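Local coordinates for esterase family protein (PDB 7L0A), which probably hydrolyses S-formylglutathione to formate and glutathione, as a serine esterase of the alpha/beta-hydrolase type, at residues L47-L52 with A79-N84. Residues are numbered along the deposited sequence; the frame is centred on the assembly and turned at random.
Sequences LKTLML and AVIMPN
Strands 49-52 and 79-83 run parallel, their short axes 4.6 Å apart at closest approach and 21° from exact alignment. Thr49 lies beside Ala79, Leu50 beside Val80 and Met51 beside Ile81. Four backbone hydrogen bonds join them: Ala79 N to Lys48 O, Leu50 N to Ala79 O, Ile81 N to Leu50 O and Leu52 N to Ile81 O. Leu50, Ala79 and Ile81 thus each use both N and O across the pair. The bond from Ile81 N to Leu50 O, 2.8 Å long, is nearly straight. At the C-terminal end Pro83 has no N-H to offer Leu52 O. A water takes over, donating to both Leu52 O and Pro83 O.

Thr49, Met51, Ala79 and Ile81 share one sheet face. Thr49 CG2 reaches obliquely over to Ile81 CG1, at 3.8 Å. Its other branch, OG1, stands beside the backbone N (chi1 -59°) and donates back to Leu47 O, from above the carbonyl plane. Met51 leaves with CG anti to its N, then bends at chi2 and chi3. This carries Met51 SD to the CD-CG edge of the Pro83 ring, 3.8 Å from CD. The opposite face holds Leu50 and Val80, side by side with CD2 4.1 Å from CG1. Beyond them, Leu52 and Met82 also lie alongside each other, and Leu52 CB rests 3.9 Å from Val80 CG1.

The pair is buried in the central sheet and belongs to a right-handed beta-alpha-beta crossover through helices 62-66 and 69-75. Val106 of helix 99-113 covers Met51 and Ile81, while Tyr102 and Ile103 pack on Pro83. Strand 123-128, which leads to the predicted nucleophile Ser129, flanks strand 49-53; strand 24-32 borders 79-83 on the other side.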
ATOM      1  N   LEU B  47     -10.392  -0.611  10.494  1.00 17.26           N
ATOM      2  CA  LEU B  47     -10.289  -2.057  10.577  1.00 18.22           C
ATOM      3  C   LEU B  47      -9.481  -2.523  11.780  1.00 18.20           C
ATOM      4  O   LEU B  47      -8.475  -1.909  12.147  1.00 19.35           O
ATOM      5  CB  LEU B  47      -9.602  -2.600   9.329  1.00 17.00           C
ATOM      6  CG  LEU B  47     -10.331  -2.428   7.982  1.00 27.52           C
ATOM      7  CD1 LEU B  47      -9.290  -2.407   6.863  1.00 23.92           C
ATOM      8  CD2 LEU B  47     -11.284  -3.569   7.827  1.00 28.92           C
ATOM      9  N   LYS B  48      -9.878  -3.675  12.331  1.00 16.72           N
ATOM     10  CA  LYS B  48      -9.009  -4.407  13.241  1.00 17.14           C
ATOM     11  C   LYS B  48      -7.726  -4.817  12.510  1.00 17.38           C
ATOM     12  O   LYS B  48      -7.744  -5.185  11.330  1.00 15.78           O
ATOM     13  CB  LYS B  48      -9.699  -5.654  13.800  1.00 16.74           C
ATOM     14  CG  LYS B  48     -10.848  -5.361  14.738  1.00 23.37           C
ATOM     15  CD  LYS B  48     -11.491  -6.656  15.199  1.00 26.68           C
ATOM     16  CE  LYS B  48     -12.646  -6.387  16.187  1.00 44.01           C
ATOM     17  NZ  LYS B  48     -12.144  -5.935  17.532  1.00 55.99           N
ATOM     18  N   THR B  49      -6.611  -4.775  13.222  1.00 15.35           N
ATOM     19  CA  THR B  49      -5.306  -4.874  12.598  1.00 14.43           C
ATOM     20  C   THR B  49      -4.361  -5.766  13.376  1.00 15.93           C
ATOM     21  O   THR B  49      -4.228  -5.618  14.602  1.00 18.05           O
ATOM     22  CB  THR B  49      -4.693  -3.468  12.468  1.00 18.11           C
ATOM     23  OG1 THR B  49      -5.552  -2.629  11.685  1.00 17.50           O
ATOM     24  CG2 THR B  49      -3.333  -3.508  11.857  1.00 17.47           C
ATOM     25  N   LEU B  50      -3.672  -6.656  12.650  1.00 14.67           N
ATOM     26  CA  LEU B  50      -2.649  -7.534  13.194  1.00 13.98           C
ATOM     27  C   LEU B  50      -1.294  -7.160  12.615  1.00 15.27           C
ATOM     28  O   LEU B  50      -1.129  -7.108  11.393  1.00 16.70           O
ATOM     29  CB  LEU B  50      -2.955  -8.996  12.865  1.00 15.96           C
ATOM     30  CG  LEU B  50      -1.873 -10.025  13.086  1.00 16.05           C
ATOM     31  CD1 LEU B  50      -1.496 -10.067  14.586  1.00 14.25           C
ATOM     32  CD2 LEU B  50      -2.269 -11.388  12.581  1.00 16.15           C
ATOM     33  N   MET B  51      -0.326  -6.910  13.487  1.00 13.66           N
ATOM     34  CA  MET B  51       1.079  -6.841  13.124  1.00 14.30           C
ATOM     35  C   MET B  51       1.697  -8.234  13.214  1.00 14.82           C
ATOM     36  O   MET B  51       1.667  -8.855  14.279  1.00 15.30           O
ATOM     37  CB  MET B  51       1.805  -5.878  14.068  1.00 17.08           C
ATOM     38  CG  MET B  51       3.314  -5.760  13.796  1.00 19.59           C
ATOM     39  SD  MET B  51       3.766  -4.926  12.259  1.00 20.07           S
ATOM     40  CE  MET B  51       3.357  -3.222  12.687  1.00 23.68           C
ATOM     41  N   LEU B  52       2.238  -8.738  12.100  1.00 13.39           N
ATOM     42  CA  LEU B  52       2.738 -10.106  12.026  1.00 13.49           C
ATOM     43  C   LEU B  52       4.220 -10.118  11.709  1.00 15.97           C
ATOM     44  O   LEU B  52       4.669  -9.500  10.740  1.00 17.51           O
ATOM     45  CB  LEU B  52       1.923 -10.908  10.991  1.00 15.57           C
ATOM     46  CG  LEU B  52       2.332 -12.368  10.859  1.00 16.07           C
ATOM     47  CD1 LEU B  52       2.242 -13.166  12.134  1.00 19.51           C
ATOM     48  CD2 LEU B  52       1.467 -13.010   9.771  1.00 18.80           C
ATOM     49  N   ALA B  79      -7.292  -6.813   8.900  1.00 14.40           N
ATOM     50  CA  ALA B  79      -6.121  -6.278   8.223  1.00 15.66           C
ATOM     51  C   ALA B  79      -4.871  -6.933   8.816  1.00 18.91           C
ATOM     52  O   ALA B  79      -4.751  -7.084  10.040  1.00 14.91           O
ATOM     53  CB  ALA B  79      -6.016  -4.763   8.390  1.00 14.62           C
ATOM     54  N   VAL B  80      -3.909  -7.272   7.973  1.00 14.11           N
ATOM     55  CA  VAL B  80      -2.632  -7.810   8.454  1.00 13.91           C
ATOM     56  C   VAL B  80      -1.467  -7.045   7.834  1.00 15.11           C
ATOM     57  O   VAL B  80      -1.426  -6.808   6.616  1.00 13.89           O
ATOM     58  CB  VAL B  80      -2.503  -9.323   8.170  1.00 13.98           C
ATOM     59  CG1 VAL B  80      -1.242  -9.877   8.866  1.00 14.58           C
ATOM     60  CG2 VAL B  80      -3.707 -10.074   8.683  1.00 13.45           C
ATOM     61  N   ILE B  81      -0.505  -6.667   8.686  1.00 11.46           N
ATOM     62  CA  ILE B  81       0.695  -5.933   8.301  1.00 12.56           C
ATOM     63  C   ILE B  81       1.867  -6.883   8.472  1.00 14.17           C
ATOM     64  O   ILE B  81       2.109  -7.386   9.578  1.00 14.49           O
ATOM     65  CB  ILE B  81       0.890  -4.677   9.190  1.00 11.46           C
ATOM     66  CG1 ILE B  81      -0.425  -3.974   9.448  1.00 14.88           C
ATOM     67  CG2 ILE B  81       1.989  -3.781   8.628  1.00 14.90           C
ATOM     68  CD1 ILE B  81      -1.084  -3.409   8.178  1.00 16.20           C
ATOM     69  N   MET B  82       2.614  -7.122   7.394  1.00 13.25           N
ATOM     70  CA  MET B  82       3.753  -8.031   7.413  1.00 13.10           C
ATOM     71  C   MET B  82       4.988  -7.266   6.957  1.00 14.18           C
ATOM     72  O   MET B  82       5.288  -7.226   5.756  1.00 13.75           O
ATOM     73  CB  MET B  82       3.452  -9.244   6.508  1.00 14.16           C
ATOM     74  CG  MET B  82       2.421 -10.203   7.135  1.00 13.85           C
ATOM     75  SD  MET B  82       1.486 -11.253   5.971  1.00 19.37           S
ATOM     76  CE  MET B  82       0.383 -10.056   5.277  1.00 20.67           C
ATOM     77  N   PRO B  83       5.763  -6.700   7.872  1.00 13.18           N
ATOM     78  CA  PRO B  83       6.974  -5.995   7.457  1.00 15.59           C
ATOM     79  C   PRO B  83       8.133  -6.929   7.203  1.00 18.08           C
ATOM     80  O   PRO B  83       8.280  -7.974   7.846  1.00 17.20           O
ATOM     81  CB  PRO B  83       7.303  -5.097   8.664  1.00 15.04           C
ATOM     82  CG  PRO B  83       6.727  -5.827   9.829  1.00 17.38           C
ATOM     83  CD  PRO B  83       5.462  -6.514   9.303  1.00 14.25           C
ATOM     84  N   ASN B  84       8.995  -6.516   6.271  1.00 17.38           N
ATOM     85  CA  ASN B  84      10.289  -7.167   6.156  1.00 17.20           C
ATOM     86  C   ASN B  84      11.173  -6.794   7.346  1.00 17.65           C
ATOM     87  O   ASN B  84      11.239  -5.634   7.751  1.00 19.30           O
ATOM     88  CB  ASN B  84      11.014  -6.747   4.889  1.00 17.56           C
ATOM     89  CG  ASN B  84      12.370  -7.386   4.762  1.00 22.48           C
ATOM     90  OD1 ASN B  84      12.484  -8.585   4.509  1.00 22.42           O
ATOM     91  ND2 ASN B  84      13.425  -6.595   4.997  1.00 23.46           N
TER
HETATM   92  O   HOH W   1       6.838  -9.787   9.189  1.00 23.97           O